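Local coordinates for protein peptidoglycan N-acetylglucosamine deacetylase (Agathobacter rectalis, PDB 5JMU) that probably removes acetyl groups from N-acetylglucosamine of peptidoglycan, hydrolysing a non-peptide carbon-nitrogen bond with a bound zinc ion in its catalytic domain, at residues V52-I63 with M99-T107; I75-Y86 with I113-V124. One frame throughout, in Å; residues are numbered along the deposited sequence.

Contact 1: residues V52-I63 with M99-T107; sequences VTNTHPDYQNMI and MNSIIKAQT
Helix 89-107 packs here against the end of strand 49-53 and the loop leading into helix 61-68, and Ile63 enters the helix surface as a knob among Ile102, Ile103, Gln106 and Thr107. Ile63 CG2 lies 3.8 Å from Thr107 CG2, while CD1 reaches the other way and meets the selenomethionine Met99 tip to tip, 3.7 Å from CE. A first torsion of -169° sends Met99 CG away from its backbone N, and the bends that follow lay SE against the strand end, 3.4 Å from Thr53 C, and bring CE near Val52 CG2. Val52 CG2 also touches Ile103 CD1. In the deacetylase domain this is a helix layered on the outside of the parallel sheet, and Ile103 continues onto Val73 and Ile75 of strand 72-77. Polar groups close the more open side. Gln106 NE2 donates to Gln60 OE1 (3.2 Å) in the carbonyl plane, on a lone pair, although the two amide planes stand 76° apart. Gln60 NE2 donates to Asn54 OD1 at 2.9 Å from above the Asn54 carbonyl plane, so the Gln60 amide is gripped through both its oxygen and its nitrogen, which should hold its rotation. Ile102 crosses the Gln60 side chain at about a right angle, CG2 3.6 Å from Gln60 CD and CD1 3.7 Å from Asn54 CG.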
loop_
_atom_site.group_PDB
_atom_site.type_symbol
_atom_site.label_atom_id
_atom_site.label_comp_id
_atom_site.label_asym_id
_atom_site.label_seq_id
_atom_site.Cartn_x
_atom_site.Cartn_y
_atom_site.Cartn_z
ATOM N N VAL A 52 -2.868 -2.011 5.416
ATOM C CA VAL A 52 -3.075 -1.746 6.845
ATOM C C VAL A 52 -2.355 -2.702 7.809
ATOM O O VAL A 52 -1.894 -3.801 7.427
ATOM C CB VAL A 52 -4.607 -1.727 7.165
ATOM C CG1 VAL A 52 -5.285 -0.584 6.364
ATOM C CG2 VAL A 52 -5.264 -3.054 6.844
ATOM N N THR A 53 -2.238 -2.242 9.065
ATOM C CA THR A 53 -1.588 -2.984 10.117
ATOM C C THR A 53 -2.484 -2.916 11.333
ATOM O O THR A 53 -3.458 -2.144 11.334
ATOM C CB THR A 53 -0.233 -2.370 10.555
ATOM O OG1 THR A 53 -0.479 -1.137 11.252
ATOM C CG2 THR A 53 0.703 -2.161 9.388
ATOM N N ASN A 54 -2.111 -3.644 12.376
ATOM C CA ASN A 54 -2.772 -3.477 13.653
ATOM C C ASN A 54 -1.837 -2.851 14.690
ATOM O O ASN A 54 -1.924 -3.135 15.897
ATOM C CB ASN A 54 -3.308 -4.814 14.141
ATOM C CG ASN A 54 -4.408 -4.634 15.163
ATOM O OD1 ASN A 54 -5.246 -3.727 15.037
ATOM N ND2 ASN A 54 -4.403 -5.465 16.157
ATOM N N THR A 55 -0.940 -1.985 14.200
ATOM C CA THR A 55 0.027 -1.337 15.094
ATOM C C THR A 55 -0.631 -0.354 16.073
ATOM O O THR A 55 -0.145 -0.131 17.190
ATOM C CB THR A 55 1.081 -0.595 14.256
ATOM O OG1 THR A 55 1.842 -1.567 13.531
ATOM C CG2 THR A 55 2.045 0.167 15.161
ATOM N N HIS A 56 -1.743 0.231 15.640
ATOM C CA HIS A 56 -2.437 1.259 16.429
ATOM C C HIS A 56 -3.875 0.849 16.589
ATOM O O HIS A 56 -4.742 1.427 15.926
ATOM C CB HIS A 56 -2.333 2.618 15.742
ATOM C CG HIS A 56 -0.923 3.087 15.570
ATOM N ND1 HIS A 56 -0.274 3.062 14.354
ATOM C CD2 HIS A 56 -0.018 3.533 16.475
ATOM C CE1 HIS A 56 0.965 3.499 14.513
ATOM N NE2 HIS A 56 1.141 3.799 15.788
ATOM N N PRO A 57 -4.135 -0.152 17.444
ATOM C CA PRO A 57 -5.506 -0.690 17.495
ATOM C C PRO A 57 -6.520 0.331 18.038
ATOM O O PRO A 57 -7.697 0.058 17.863
ATOM C CB PRO A 57 -5.377 -1.922 18.395
ATOM C CG PRO A 57 -4.135 -1.699 19.164
ATOM C CD PRO A 57 -3.213 -0.921 18.291
ATOM N N ASP A 58 -6.095 1.501 18.550
ATOM C CA ASP A 58 -7.045 2.551 18.948
ATOM C C ASP A 58 -7.717 3.200 17.727
ATOM O O ASP A 58 -8.628 4.017 17.886
ATOM C CB ASP A 58 -6.379 3.668 19.771
ATOM C CG ASP A 58 -5.995 3.239 21.168
ATOM O OD1 ASP A 58 -6.489 2.200 21.661
ATOM O OD2 ASP A 58 -5.198 3.979 21.785
ATOM N N TYR A 59 -7.255 2.860 16.524
ATOM C CA TYR A 59 -7.830 3.422 15.282
ATOM C C TYR A 59 -8.342 2.321 14.373
ATOM O O TYR A 59 -8.553 2.529 13.161
ATOM C CB TYR A 59 -6.771 4.301 14.566
ATOM C CG TYR A 59 -6.498 5.494 15.418
ATOM C CD1 TYR A 59 -7.337 6.589 15.379
ATOM C CD2 TYR A 59 -5.444 5.502 16.316
ATOM C CE1 TYR A 59 -7.117 7.675 16.195
ATOM C CE2 TYR A 59 -5.222 6.588 17.129
ATOM C CZ TYR A 59 -6.051 7.667 17.057
ATOM O OH TYR A 59 -5.859 8.747 17.885
ATOM N N GLN A 60 -8.566 1.133 14.928
ATOM C CA GLN A 60 -8.918 -0.016 14.080
ATOM C C GLN A 60 -10.234 0.179 13.286
ATOM O O GLN A 60 -10.367 -0.324 12.153
ATOM C CB GLN A 60 -8.990 -1.275 14.927
ATOM C CG GLN A 60 -8.792 -2.555 14.153
ATOM C CD GLN A 60 -9.093 -3.777 15.009
ATOM O OE1 GLN A 60 -10.247 -4.159 15.157
ATOM N NE2 GLN A 60 -8.061 -4.371 15.603
ATOM N N ASN A 61 -11.181 0.924 13.867
ATOM C CA ASN A 61 -12.430 1.197 13.160
ATOM C C ASN A 61 -12.247 2.034 11.906
ATOM O O ASN A 61 -13.153 2.080 11.064
ATOM C CB ASN A 61 -13.406 1.895 14.088
ATOM C CG ASN A 61 -12.866 3.233 14.563
ATOM O OD1 ASN A 61 -11.710 3.316 15.006
ATOM N ND2 ASN A 61 -13.687 4.304 14.459
HETATM N N MSE A 62 -11.072 2.669 11.740
HETATM C CA MSE A 62 -10.823 3.373 10.469
HETATM C C MSE A 62 -10.734 2.444 9.287
HETATM O O MSE A 62 -10.932 2.882 8.148
HETATM C CB MSE A 62 -9.556 4.210 10.529
HETATM C CG MSE A 62 -9.642 5.430 11.415
HETATM SE SE MSE A 62 -11.041 6.701 10.871
HETATM C CE MSE A 62 -12.480 6.052 11.895
ATOM N N ILE A 63 -10.463 1.162 9.534
ATOM C CA ILE A 63 -10.450 0.196 8.432
ATOM C C ILE A 63 -11.880 0.067 7.868
ATOM O O ILE A 63 -12.080 0.041 6.646
ATOM C CB ILE A 63 -9.932 -1.150 8.901
ATOM C CG1 ILE A 63 -8.465 -1.003 9.272
ATOM C CG2 ILE A 63 -10.176 -2.271 7.841
ATOM C CD1 ILE A 63 -7.886 -2.262 9.997
HETATM N N MSE A 99 -4.257 -10.307 10.142
HETATM C CA MSE A 99 -4.632 -9.020 9.595
HETATM C C MSE A 99 -5.881 -9.153 8.703
HETATM O O MSE A 99 -6.799 -8.325 8.737
HETATM C CB MSE A 99 -3.473 -8.402 8.797
HETATM C CG MSE A 99 -3.757 -6.923 8.430
HETATM SE SE MSE A 99 -3.832 -5.774 10.044
HETATM C CE MSE A 99 -5.749 -5.258 10.072
ATOM N N ASN A 100 -5.928 -10.220 7.896
ATOM C CA ASN A 100 -7.095 -10.441 7.071
ATOM C C ASN A 100 -8.350 -10.593 7.918
ATOM O O ASN A 100 -9.410 -10.116 7.536
ATOM C CB ASN A 100 -6.927 -11.698 6.208
ATOM C CG ASN A 100 -8.061 -11.855 5.279
ATOM O OD1 ASN A 100 -8.152 -11.120 4.309
ATOM N ND2 ASN A 100 -8.962 -12.807 5.570
ATOM N N SER A 101 -8.227 -11.278 9.043
ATOM C CA SER A 101 -9.375 -11.493 9.923
ATOM C C SER A 101 -9.901 -10.164 10.463
ATOM O O SER A 101 -11.130 -9.975 10.551
ATOM C CB SER A 101 -9.013 -12.421 11.056
ATOM O OG SER A 101 -9.019 -13.719 10.496
ATOM N N ILE A 102 -8.991 -9.258 10.816
ATOM C CA ILE A 102 -9.448 -7.943 11.285
ATOM C C ILE A 102 -10.145 -7.199 10.147
ATOM O O ILE A 102 -11.184 -6.529 10.367
ATOM C CB ILE A 102 -8.276 -7.117 11.869
ATOM C CG1 ILE A 102 -7.885 -7.717 13.227
ATOM C CG2 ILE A 102 -8.684 -5.669 12.024
ATOM C CD1 ILE A 102 -6.444 -7.280 13.655
ATOM N N ILE A 103 -9.588 -7.311 8.942
ATOM C CA ILE A 103 -10.232 -6.642 7.805
ATOM C C ILE A 103 -11.627 -7.226 7.554
ATOM O O ILE A 103 -12.585 -6.492 7.327
ATOM C CB ILE A 103 -9.365 -6.767 6.545
ATOM C CG1 ILE A 103 -8.104 -5.951 6.755
ATOM C CG2 ILE A 103 -10.094 -6.321 5.285
ATOM C CD1 ILE A 103 -6.963 -6.281 5.700
ATOM N N LYS A 104 -11.779 -8.529 7.678
ATOM C CA LYS A 104 -13.086 -9.159 7.522
ATOM C C LYS A 104 -14.074 -8.689 8.585
ATOM O O LYS A 104 -15.242 -8.366 8.287
ATOM C CB LYS A 104 -12.924 -10.684 7.587
ATOM C CG LYS A 104 -14.228 -11.418 7.699
ATOM C CD LYS A 104 -14.994 -11.350 6.397
ATOM C CE LYS A 104 -16.132 -12.399 6.453
ATOM N NZ LYS A 104 -17.188 -12.249 5.413
ATOM N N ALA A 105 -13.609 -8.682 9.850
ATOM C CA ALA A 105 -14.416 -8.194 10.994
ATOM C C ALA A 105 -14.925 -6.777 10.725
ATOM O O ALA A 105 -16.106 -6.451 10.916
ATOM C CB ALA A 105 -13.563 -8.219 12.279
ATOM N N GLN A 106 -14.015 -5.933 10.251
ATOM C CA GLN A 106 -14.319 -4.508 10.092
ATOM C C GLN A 106 -15.145 -4.188 8.838
ATOM O O GLN A 106 -16.021 -3.340 8.888
ATOM C CB GLN A 106 -13.000 -3.709 10.031
ATOM C CG GLN A 106 -12.275 -3.567 11.398
ATOM C CD GLN A 106 -12.991 -2.635 12.378
ATOM O OE1 GLN A 106 -13.818 -1.802 11.990
ATOM N NE2 GLN A 106 -12.695 -2.788 13.684
ATOM N N THR A 107 -14.864 -4.884 7.729
ATOM C CA THR A 107 -15.415 -4.509 6.426
ATOM C C THR A 107 -16.420 -5.508 5.901
ATOM O O THR A 107 -17.167 -5.194 4.969
ATOM C CB THR A 107 -14.344 -4.372 5.337
ATOM O OG1 THR A 107 -13.820 -5.664 4.962
ATOM C CG2 THR A 107 -13.209 -3.471 5.819
#

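Contact 2: residues I75-Y86 with I113-V124. With ZN (zinc ion), chain C.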
loop_
_atom_site.group_PDB
_atom_site.type_symbol
_atom_site.label_atom_id
_atom_site.label_comp_id
_atom_site.label_asym_id
_atom_site.label_seq_id
_atom_site.Cartn_x
_atom_site.Cartn_y
_atom_site.Cartn_z
ATOM N N ILE A 75 -3.776 -5.826 2.803
ATOM C CA ILE A 75 -2.967 -6.233 3.950
ATOM C C ILE A 75 -1.549 -5.731 3.888
ATOM O O ILE A 75 -0.955 -5.832 2.835
ATOM C CB ILE A 75 -2.928 -7.769 4.022
ATOM C CG1 ILE A 75 -4.334 -8.294 4.301
ATOM C CG2 ILE A 75 -1.965 -8.225 5.163
ATOM C CD1 ILE A 75 -4.488 -9.851 4.216
ATOM N N HIS A 76 -1.021 -5.186 5.002
ATOM C CA HIS A 76 0.427 -4.933 5.122
ATOM C C HIS A 76 0.981 -5.969 6.109
ATOM O O HIS A 76 1.713 -6.891 5.727
ATOM C CB HIS A 76 0.675 -3.486 5.554
ATOM C CG HIS A 76 2.091 -2.991 5.399
ATOM N ND1 HIS A 76 2.927 -3.379 4.365
ATOM C CD2 HIS A 76 2.782 -2.095 6.143
ATOM C CE1 HIS A 76 4.095 -2.745 4.512
ATOM N NE2 HIS A 76 4.038 -1.975 5.587
ATOM N N SER A 77 0.540 -5.877 7.352
ATOM C CA SER A 77 0.954 -6.851 8.371
ATOM C C SER A 77 0.243 -6.559 9.683
ATOM O O SER A 77 0.049 -5.407 10.020
ATOM C CB SER A 77 2.483 -6.778 8.583
ATOM O OG SER A 77 2.839 -7.506 9.754
ATOM N N ALA A 78 -0.169 -7.583 10.415
ATOM C CA ALA A 78 -0.805 -7.282 11.694
ATOM C C ALA A 78 0.197 -6.666 12.654
ATOM O O ALA A 78 -0.075 -5.620 13.255
ATOM C CB ALA A 78 -1.461 -8.573 12.315
ATOM N N SER A 79 1.340 -7.332 12.851
ATOM C CA SER A 79 2.318 -6.860 13.809
ATOM C C SER A 79 3.323 -5.852 13.270
ATOM O O SER A 79 3.872 -5.073 14.063
ATOM C CB SER A 79 3.119 -8.031 14.395
ATOM O OG SER A 79 3.950 -8.586 13.379
ATOM N N HIS A 80 3.572 -5.931 11.965
ATOM C CA HIS A 80 4.614 -5.159 11.303
ATOM C C HIS A 80 5.943 -5.319 12.038
ATOM O O HIS A 80 6.726 -4.367 12.153
ATOM C CB HIS A 80 4.217 -3.674 11.222
ATOM C CG HIS A 80 4.923 -2.912 10.142
ATOM N ND1 HIS A 80 6.131 -2.270 10.346
ATOM C CD2 HIS A 80 4.570 -2.646 8.861
ATOM C CE1 HIS A 80 6.503 -1.661 9.229
ATOM N NE2 HIS A 80 5.572 -1.869 8.314
ATOM N N LYS A 81 6.210 -6.521 12.542
ATOM C CA LYS A 81 7.486 -6.802 13.168
ATOM C C LYS A 81 8.284 -7.723 12.259
ATOM O O LYS A 81 7.946 -8.918 12.106
ATOM C CB LYS A 81 7.304 -7.433 14.550
ATOM C CG LYS A 81 6.763 -6.476 15.605
ATOM C CD LYS A 81 6.534 -7.225 16.905
ATOM C CE LYS A 81 5.677 -6.422 17.876
ATOM N NZ LYS A 81 5.015 -7.323 18.870
ATOM N N TYR A 82 9.322 -7.178 11.631
ATOM C CA TYR A 82 10.100 -7.952 10.659
ATOM C C TYR A 82 10.667 -9.203 11.318
ATOM O O TYR A 82 10.702 -10.276 10.699
ATOM C CB TYR A 82 11.277 -7.108 10.039
ATOM C CG TYR A 82 10.824 -5.874 9.264
ATOM C CD1 TYR A 82 10.159 -5.985 8.059
ATOM C CD2 TYR A 82 11.053 -4.586 9.749
ATOM C CE1 TYR A 82 9.714 -4.847 7.357
ATOM C CE2 TYR A 82 10.603 -3.441 9.039
ATOM C CZ TYR A 82 9.938 -3.582 7.840
ATOM O OH TYR A 82 9.457 -2.474 7.131
ATOM N N ASN A 83 11.109 -9.071 12.565
ATOM C CA ASN A 83 11.782 -10.167 13.244
ATOM C C ASN A 83 10.846 -11.253 13.723
ATOM O O ASN A 83 11.297 -12.246 14.291
ATOM C CB ASN A 83 12.631 -9.617 14.400
ATOM C CG ASN A 83 11.816 -9.104 15.537
ATOM O OD1 ASN A 83 10.600 -8.930 15.442
ATOM N ND2 ASN A 83 12.508 -8.765 16.621
ATOM N N GLN A 84 9.552 -11.062 13.465
ATOM C CA GLN A 84 8.545 -12.062 13.779
ATOM C C GLN A 84 8.021 -12.648 12.478
ATOM O O GLN A 84 8.069 -13.861 12.264
ATOM C CB GLN A 84 7.396 -11.463 14.590
ATOM C CG GLN A 84 7.832 -10.876 15.932
ATOM C CD GLN A 84 6.680 -10.606 16.888
ATOM O OE1 GLN A 84 5.505 -10.714 16.537
ATOM N NE2 GLN A 84 7.023 -10.269 18.123
ATOM N N ILE A 85 7.561 -11.782 11.590
ATOM C CA ILE A 85 6.891 -12.296 10.406
ATOM C C ILE A 85 7.825 -12.945 9.389
ATOM O O ILE A 85 7.353 -13.704 8.517
ATOM C CB ILE A 85 6.058 -11.171 9.705
ATOM C CG1 ILE A 85 7.010 -10.153 9.022
ATOM C CG2 ILE A 85 5.142 -10.511 10.753
ATOM C CD1 ILE A 85 6.299 -9.007 8.239
ATOM N N TYR A 86 9.121 -12.632 9.436
ATOM C CA TYR A 86 9.989 -13.186 8.407
ATOM C C TYR A 86 10.880 -14.326 8.939
ATOM O O TYR A 86 11.878 -14.702 8.302
ATOM C CB TYR A 86 10.845 -12.082 7.762
ATOM C CG TYR A 86 10.065 -11.173 6.810
ATOM C CD1 TYR A 86 9.134 -11.694 5.908
ATOM C CD2 TYR A 86 10.305 -9.771 6.791
ATOM C CE1 TYR A 86 8.440 -10.866 5.040
ATOM C CE2 TYR A 86 9.633 -8.947 5.912
ATOM C CZ TYR A 86 8.730 -9.513 5.021
ATOM O OH TYR A 86 8.028 -8.764 4.108
ATOM N N ILE A 113 -5.412 -8.167 -1.872
ATOM C CA ILE A 113 -4.134 -7.587 -2.252
ATOM C C ILE A 113 -3.335 -7.379 -0.980
ATOM O O ILE A 113 -3.910 -7.053 0.064
ATOM C CB ILE A 113 -4.314 -6.205 -2.985
ATOM C CG1 ILE A 113 -5.342 -6.331 -4.117
ATOM C CG2 ILE A 113 -2.931 -5.699 -3.544
ATOM C CD1 ILE A 113 -5.660 -4.983 -4.862
ATOM N N ILE A 114 -2.027 -7.596 -1.074
ATOM C CA ILE A 114 -1.120 -7.330 0.038
ATOM C C ILE A 114 0.060 -6.490 -0.403
ATOM O O ILE A 114 0.340 -6.347 -1.614
ATOM C CB ILE A 114 -0.594 -8.652 0.701
ATOM C CG1 ILE A 114 0.492 -9.297 -0.177
ATOM C CG2 ILE A 114 -1.719 -9.638 0.906
ATOM C CD1 ILE A 114 1.254 -10.432 0.573
ATOM N N ARG A 115 0.770 -5.905 0.565
ATOM C CA ARG A 115 2.083 -5.321 0.304
ATOM C C ARG A 115 3.010 -5.873 1.365
ATOM O O ARG A 115 2.788 -5.655 2.558
ATOM C CB ARG A 115 2.055 -3.801 0.355
ATOM C CG ARG A 115 3.516 -3.204 0.234
ATOM C CD ARG A 115 3.422 -1.694 0.068
ATOM N NE ARG A 115 2.954 -1.333 -1.266
ATOM C CZ ARG A 115 2.371 -0.148 -1.538
ATOM N NH1 ARG A 115 2.159 0.733 -0.552
ATOM N NH2 ARG A 115 2.010 0.172 -2.797
ATOM N N PHE A 116 4.065 -6.551 0.938
ATOM C CA PHE A 116 5.027 -7.080 1.884
ATOM C C PHE A 116 5.705 -5.958 2.650
ATOM O O PHE A 116 6.109 -4.963 2.033
ATOM C CB PHE A 116 6.120 -7.855 1.149
ATOM C CG PHE A 116 5.675 -9.132 0.539
ATOM C CD1 PHE A 116 5.496 -10.299 1.304
ATOM C CD2 PHE A 116 5.420 -9.198 -0.837
ATOM C CE1 PHE A 116 5.125 -11.521 0.715
ATOM C CE2 PHE A 116 5.014 -10.436 -1.443
ATOM C CZ PHE A 116 4.857 -11.597 -0.669
ATOM N N PRO A 117 5.872 -6.112 3.979
ATOM C CA PRO A 117 6.673 -5.129 4.705
ATOM C C PRO A 117 8.100 -5.088 4.152
ATOM O O PRO A 117 8.750 -6.116 3.959
ATOM C CB PRO A 117 6.590 -5.635 6.163
ATOM C CG PRO A 117 5.172 -6.261 6.218
ATOM C CD PRO A 117 5.101 -7.009 4.898
ATOM N N GLY A 118 8.549 -3.876 3.834
ATOM C CA GLY A 118 9.844 -3.646 3.216
ATOM C C GLY A 118 9.799 -3.784 1.692
ATOM O O GLY A 118 10.821 -3.585 1.019
ATOM N N GLY A 119 8.629 -4.125 1.144
ATOM C CA GLY A 119 8.494 -4.432 -0.284
ATOM C C GLY A 119 8.854 -5.886 -0.576
ATOM O O GLY A 119 9.535 -6.520 0.229
ATOM N N SER A 120 8.441 -6.445 -1.717
ATOM C CA SER A 120 8.854 -7.824 -2.030
ATOM C C SER A 120 10.367 -7.908 -2.245
ATOM O O SER A 120 10.946 -9.010 -2.209
ATOM C CB SER A 120 8.114 -8.339 -3.286
ATOM O OG SER A 120 8.557 -7.687 -4.474
ATOM N N SER A 121 10.965 -6.737 -2.454
ATOM C CA SER A 121 12.406 -6.561 -2.706
ATOM C C SER A 121 13.266 -6.470 -1.457
ATOM O O SER A 121 14.513 -6.324 -1.568
ATOM C CB SER A 121 12.588 -5.278 -3.536
ATOM O OG SER A 121 11.890 -4.203 -2.875
ATOM N N ASN A 122 12.645 -6.542 -0.281
ATOM C CA ASN A 122 13.403 -6.293 0.959
ATOM C C ASN A 122 14.513 -7.304 1.168
ATOM O O ASN A 122 14.391 -8.449 0.762
ATOM C CB ASN A 122 12.491 -6.299 2.201
ATOM C CG ASN A 122 12.112 -7.704 2.652
ATOM O OD1 ASN A 122 12.909 -8.389 3.289
ATOM N ND2 ASN A 122 10.902 -8.130 2.334
ATOM N N THR A 123 15.601 -6.878 1.830
ATOM C CA THR A 123 16.628 -7.840 2.236
ATOM C C THR A 123 16.709 -8.001 3.739
ATOM O O THR A 123 17.442 -8.883 4.214
ATOM C CB THR A 123 18.024 -7.465 1.732
ATOM O OG1 THR A 123 18.389 -6.168 2.203
ATOM C CG2 THR A 123 18.041 -7.514 0.232
ATOM N N VAL A 124 15.956 -7.190 4.502
ATOM C CA VAL A 124 15.978 -7.395 5.948
ATOM C C VAL A 124 15.532 -8.833 6.317
ATOM O O VAL A 124 16.020 -9.412 7.290
ATOM C CB VAL A 124 15.102 -6.362 6.709
ATOM C CG1 VAL A 124 13.638 -6.402 6.316
ATOM C CG2 VAL A 124 15.358 -6.457 8.255
HETATM ZN ZN ZN C . 5.433 -0.693 6.493
HETATM O O HOH W 1 7.120 -1.793 5.682
HETATM O O HOH W 2 5.549 0.482 4.808
HETATM O O HOH W 3 6.854 0.665 7.266
#
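With CG anti to the backbone N (chi1 -166°), the His76 ring swings its ND1 to Arg115 O and its NE2 to the zinc ion; His80, in a similar rotamer (chi1 -158°), brings its NE2 to the same metal. Together with Asp28 they form the two-histidine, one-aspartate zinc site of the NodB-type deacetylase fold, and three waters complete the coordination. The bond from His76 ND1 to Arg115 O, 2.9 Å, lies close to the ring plane but meets the carbonyl from above its plane; it fixes the ring's rotation and would probably make NE2 a better zinc ligand. One residue earlier, Ile75 N and O bond to Ile113 O and Arg115 N in a single parallel bridge. Pro117 is the hub of the rest: its CG lies over one face of the His76 ring, toward the rim, in a CH-pi contact and touches Ile85 CD1 at 3.6 Å, while CB comes within 3.4 Å of Tyr82 CE1. Val124 CG1 lies over a face of the Tyr82 ring. Tyr86 OH donates to Pro117 O (2.7 Å) in the carbonyl plane, on a lone pair; a phenylalanine here would probably leave that buried carbonyl without its donor and the 116-119 turn less firmly held. Zinc-bound water 1 lies 2.8 Å from Tyr82 OH and accepts from Gly118 N at 3.1 Å.

Overall arrangement
The two contacts interleave along the chain: 52-63, 75-86, 99-107, then 113-124, so the segments of the two contacts alternate. Their centres lie about 16 Å apart, and they meet in the parallel sheet, where strands 49-53 and 72-77 are neighbours, with probable hydrogen bonds from His76 N to Val52 O and, just past the strand ends, from Asn54 N to Ala78 O. Helix 89-107 links them as well, since Ile103 of contact 1 packs on Ile75 of contact 2. Contact 1 fastens the outer helix to the sheet, and contact 2 builds the zinc site at the strand ends. Thr53 of contact 1 reaches toward the site, its side chain about 4 Å from those of His76 and His80 and about 6 Å from the zinc ion (nearest atoms).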